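Local coordinates for putative O-acetylhomoserine (Thiol)-lyase (Campylobacter jejuni, PDB 4OC9), which probably uses pyridoxal 5'-phosphate to make homocysteine from O-acetylhomoserine and sulfide, at residues S105-G110 against N324-L329. Residues are numbered along the deposited sequence; the frame is centred on the assembly and turned at random.
Sequences SNKIYG and NAYHNL
Lys107 and Tyr326 show how a loop and a helix start with distant backbones can be brought together at the ends of two long side chains. Their CA atoms are 13.1 Å apart, yet Lys107 NZ comes to 3.2 Å from Tyr326 OH, lying at the edge of the phenol ring and near its plane. Both polar ends converge on a shared acceptor: Asp133 OD2 forms a salt bridge with Lys107 NZ and a hydrogen bond with Tyr326 OH, while Gln158 OE1 gives the ammonium a further partner. The carboxylate probably favours the charged lysine. Reach comes from the lysine chain, fully extended beyond CG, its CD anti to CA (chi2 -173°). Behind it, Ser105 OG accepts from Lys107 N at 3.1 Å in an ST turn. In the other segment, Tyr326 is the third residue of a type I turn from Asn324 to His327, closed by His327 N to Asn324 O (3.2 Å), and also the N-cap of the helix that follows. The contact thus links the loop between strand 101-105 of the seven-stranded mixed sheet and helix 110-119 to the start of helix 327-333, which leads on to strand 342-346 of the five-stranded sheet.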
ATOM      1  N   SER D 105     -25.976  25.541  -8.129  1.00 15.66           N
ATOM      2  CA  SER D 105     -26.835  24.937  -9.130  1.00 16.40           C
ATOM      3  C   SER D 105     -27.814  23.928  -8.526  1.00 16.39           C
ATOM      4  O   SER D 105     -27.485  23.173  -7.600  1.00 20.67           O
ATOM      5  CB  SER D 105     -25.969  24.244 -10.217  1.00 16.51           C
ATOM      6  OG  SER D 105     -26.765  23.520 -11.125  1.00 15.58           O
ATOM      7  N   ASN D 106     -29.018  23.924  -9.071  1.00 18.20           N
ATOM      8  CA  ASN D 106     -30.078  23.038  -8.622  1.00 20.80           C
ATOM      9  C   ASN D 106     -29.882  21.641  -9.202  1.00 21.79           C
ATOM     10  O   ASN D 106     -30.639  20.720  -8.915  1.00 19.79           O
ATOM     11  CB  ASN D 106     -31.452  23.579  -9.021  1.00 25.91           C
ATOM     12  CG  ASN D 106     -31.665  23.628 -10.538  1.00 29.48           C
ATOM     13  OD1 ASN D 106     -30.728  23.656 -11.345  1.00 32.22           O
ATOM     14  ND2 ASN D 106     -32.915  23.687 -10.925  1.00 39.68           N
ATOM     15  N   LYS D 107     -28.887  21.499 -10.074  1.00 22.74           N
ATOM     16  CA  LYS D 107     -28.593  20.196 -10.681  1.00 22.86           C
ATOM     17  C   LYS D 107     -27.136  19.752 -10.387  1.00 22.07           C
ATOM     18  O   LYS D 107     -26.232  19.982 -11.191  1.00 17.50           O
ATOM     19  CB  LYS D 107     -28.885  20.184 -12.181  1.00 23.25           C
ATOM     20  CG  LYS D 107     -30.338  20.473 -12.496  1.00 23.12           C
ATOM     21  CD  LYS D 107     -30.673  20.305 -13.960  1.00 23.26           C
ATOM     22  CE  LYS D 107     -32.101  20.707 -14.178  1.00 22.43           C
ATOM     23  NZ  LYS D 107     -32.542  20.417 -15.559  1.00 24.33           N
ATOM     24  N   ILE D 108     -26.961  19.165  -9.201  1.00 19.63           N
ATOM     25  CA  ILE D 108     -25.671  18.681  -8.747  1.00 17.92           C
ATOM     26  C   ILE D 108     -25.762  17.384  -7.952  1.00 19.23           C
ATOM     27  O   ILE D 108     -26.854  16.872  -7.684  1.00 16.13           O
ATOM     28  CB  ILE D 108     -24.945  19.690  -7.863  1.00 16.73           C
ATOM     29  CG1 ILE D 108     -25.765  19.970  -6.594  1.00 17.77           C
ATOM     30  CG2 ILE D 108     -24.657  20.944  -8.660  1.00 18.30           C
ATOM     31  CD1 ILE D 108     -25.128  20.967  -5.641  1.00 18.24           C
ATOM     32  N   TYR D 109     -24.579  16.879  -7.597  1.00 19.77           N
ATOM     33  CA  TYR D 109     -24.443  15.677  -6.827  1.00 21.98           C
ATOM     34  C   TYR D 109     -25.173  15.852  -5.514  1.00 18.67           C
ATOM     35  O   TYR D 109     -25.012  16.855  -4.834  1.00 20.06           O
ATOM     36  CB  TYR D 109     -22.944  15.312  -6.657  1.00 25.18           C
ATOM     37  CG  TYR D 109     -22.699  14.162  -5.719  1.00 25.73           C
ATOM     38  CD1 TYR D 109     -23.081  12.874  -6.046  1.00 25.75           C
ATOM     39  CD2 TYR D 109     -22.000  14.359  -4.529  1.00 28.88           C
ATOM     40  CE1 TYR D 109     -22.840  11.814  -5.184  1.00 30.96           C
ATOM     41  CE2 TYR D 109     -21.742  13.311  -3.661  1.00 31.46           C
ATOM     42  CZ  TYR D 109     -22.160  12.036  -3.982  1.00 31.94           C
ATOM     43  OH  TYR D 109     -21.898  11.002  -3.106  1.00 28.69           O
ATOM     44  N   GLY D 110     -25.988  14.853  -5.189  1.00 17.83           N
ATOM     45  CA  GLY D 110     -26.796  14.833  -3.972  1.00 16.10           C
ATOM     46  C   GLY D 110     -26.043  15.170  -2.711  1.00 16.39           C
ATOM     47  O   GLY D 110     -26.519  15.948  -1.865  1.00 16.25           O
ATOM     48  N   ASN D 324     -31.587  15.296 -27.353  1.00 17.82           N
ATOM     49  CA  ASN D 324     -31.375  15.710 -25.968  1.00 18.44           C
ATOM     50  C   ASN D 324     -31.300  17.247 -25.850  1.00 16.23           C
ATOM     51  O   ASN D 324     -30.725  17.909 -26.691  1.00 16.22           O
ATOM     52  CB  ASN D 324     -30.122  15.074 -25.391  1.00 18.28           C
ATOM     53  CG  ASN D 324     -30.155  15.082 -23.871  1.00 19.49           C
ATOM     54  OD1 ASN D 324     -31.029  14.458 -23.236  1.00 25.90           O
ATOM     55  ND2 ASN D 324     -29.186  15.668 -23.293  1.00 19.54           N
ATOM     56  N   ALA D 325     -31.799  17.781 -24.745  1.00 15.48           N
ATOM     57  CA  ALA D 325     -31.834  19.226 -24.493  1.00 16.23           C
ATOM     58  C   ALA D 325     -30.455  19.884 -24.320  1.00 15.59           C
ATOM     59  O   ALA D 325     -30.332  21.086 -24.470  1.00 16.71           O
ATOM     60  CB  ALA D 325     -32.678  19.506 -23.255  1.00 16.70           C
ATOM     61  N   TYR D 326     -29.450  19.098 -23.979  1.00 15.20           N
ATOM     62  CA  TYR D 326     -28.137  19.633 -23.802  1.00 14.35           C
ATOM     63  C   TYR D 326     -27.218  19.318 -24.964  1.00 13.62           C
ATOM     64  O   TYR D 326     -26.037  19.607 -24.895  1.00 13.68           O
ATOM     65  CB  TYR D 326     -27.561  19.117 -22.472  1.00 15.28           C
ATOM     66  CG  TYR D 326     -28.424  19.556 -21.321  1.00 15.19           C
ATOM     67  CD1 TYR D 326     -28.354  20.852 -20.845  1.00 15.42           C
ATOM     68  CD2 TYR D 326     -29.323  18.685 -20.711  1.00 15.75           C
ATOM     69  CE1 TYR D 326     -29.177  21.279 -19.814  1.00 15.79           C
ATOM     70  CE2 TYR D 326     -30.151  19.109 -19.665  1.00 15.59           C
ATOM     71  CZ  TYR D 326     -30.067  20.401 -19.226  1.00 14.89           C
ATOM     72  OH  TYR D 326     -30.843  20.816 -18.184  1.00 16.01           O
ATOM     73  N   HIS D 327     -27.766  18.774 -26.042  1.00 13.50           N
ATOM     74  CA  HIS D 327     -26.967  18.394 -27.219  1.00 15.12           C
ATOM     75  C   HIS D 327     -26.167  19.550 -27.839  1.00 14.99           C
ATOM     76  O   HIS D 327     -24.998  19.374 -28.170  1.00 14.22           O
ATOM     77  CB  HIS D 327     -27.832  17.651 -28.254  1.00 15.00           C
ATOM     78  CG  HIS D 327     -27.058  17.110 -29.418  1.00 15.09           C
ATOM     79  ND1 HIS D 327     -26.387  15.908 -29.374  1.00 15.21           N
ATOM     80  CD2 HIS D 327     -26.904  17.580 -30.682  1.00 14.58           C
ATOM     81  CE1 HIS D 327     -25.842  15.665 -30.556  1.00 14.63           C
ATOM     82  NE2 HIS D 327     -26.130  16.672 -31.363  1.00 14.44           N
ATOM     83  N   ASN D 328     -26.795  20.708 -28.011  1.00 16.66           N
ATOM     84  CA  ASN D 328     -26.093  21.891 -28.558  1.00 16.37           C
ATOM     85  C   ASN D 328     -24.972  22.379 -27.635  1.00 15.55           C
ATOM     86  O   ASN D 328     -23.898  22.746 -28.094  1.00 14.22           O
ATOM     87  CB  ASN D 328     -27.057  23.030 -28.858  1.00 15.50           C
ATOM     88  CG  ASN D 328     -27.908  22.757 -30.072  1.00 16.05           C
ATOM     89  OD1 ASN D 328     -27.540  21.966 -30.945  1.00 15.10           O
ATOM     90  ND2 ASN D 328     -29.040  23.439 -30.160  1.00 16.79           N
ATOM     91  N   LEU D 329     -25.237  22.388 -26.333  1.00 16.16           N
ATOM     92  CA  LEU D 329     -24.218  22.780 -25.353  1.00 16.76           C
ATOM     93  C   LEU D 329     -23.075  21.741 -25.410  1.00 15.83           C
ATOM     94  O   LEU D 329     -21.905  22.089 -25.237  1.00 14.71           O
ATOM     95  CB  LEU D 329     -24.811  22.883 -23.951  1.00 18.23           C
ATOM     96  CG  LEU D 329     -25.752  24.078 -23.802  1.00 18.84           C
ATOM     97  CD1 LEU D 329     -26.589  24.058 -22.544  1.00 18.86           C
ATOM     98  CD2 LEU D 329     -24.908  25.344 -23.862  1.00 21.06           C
TER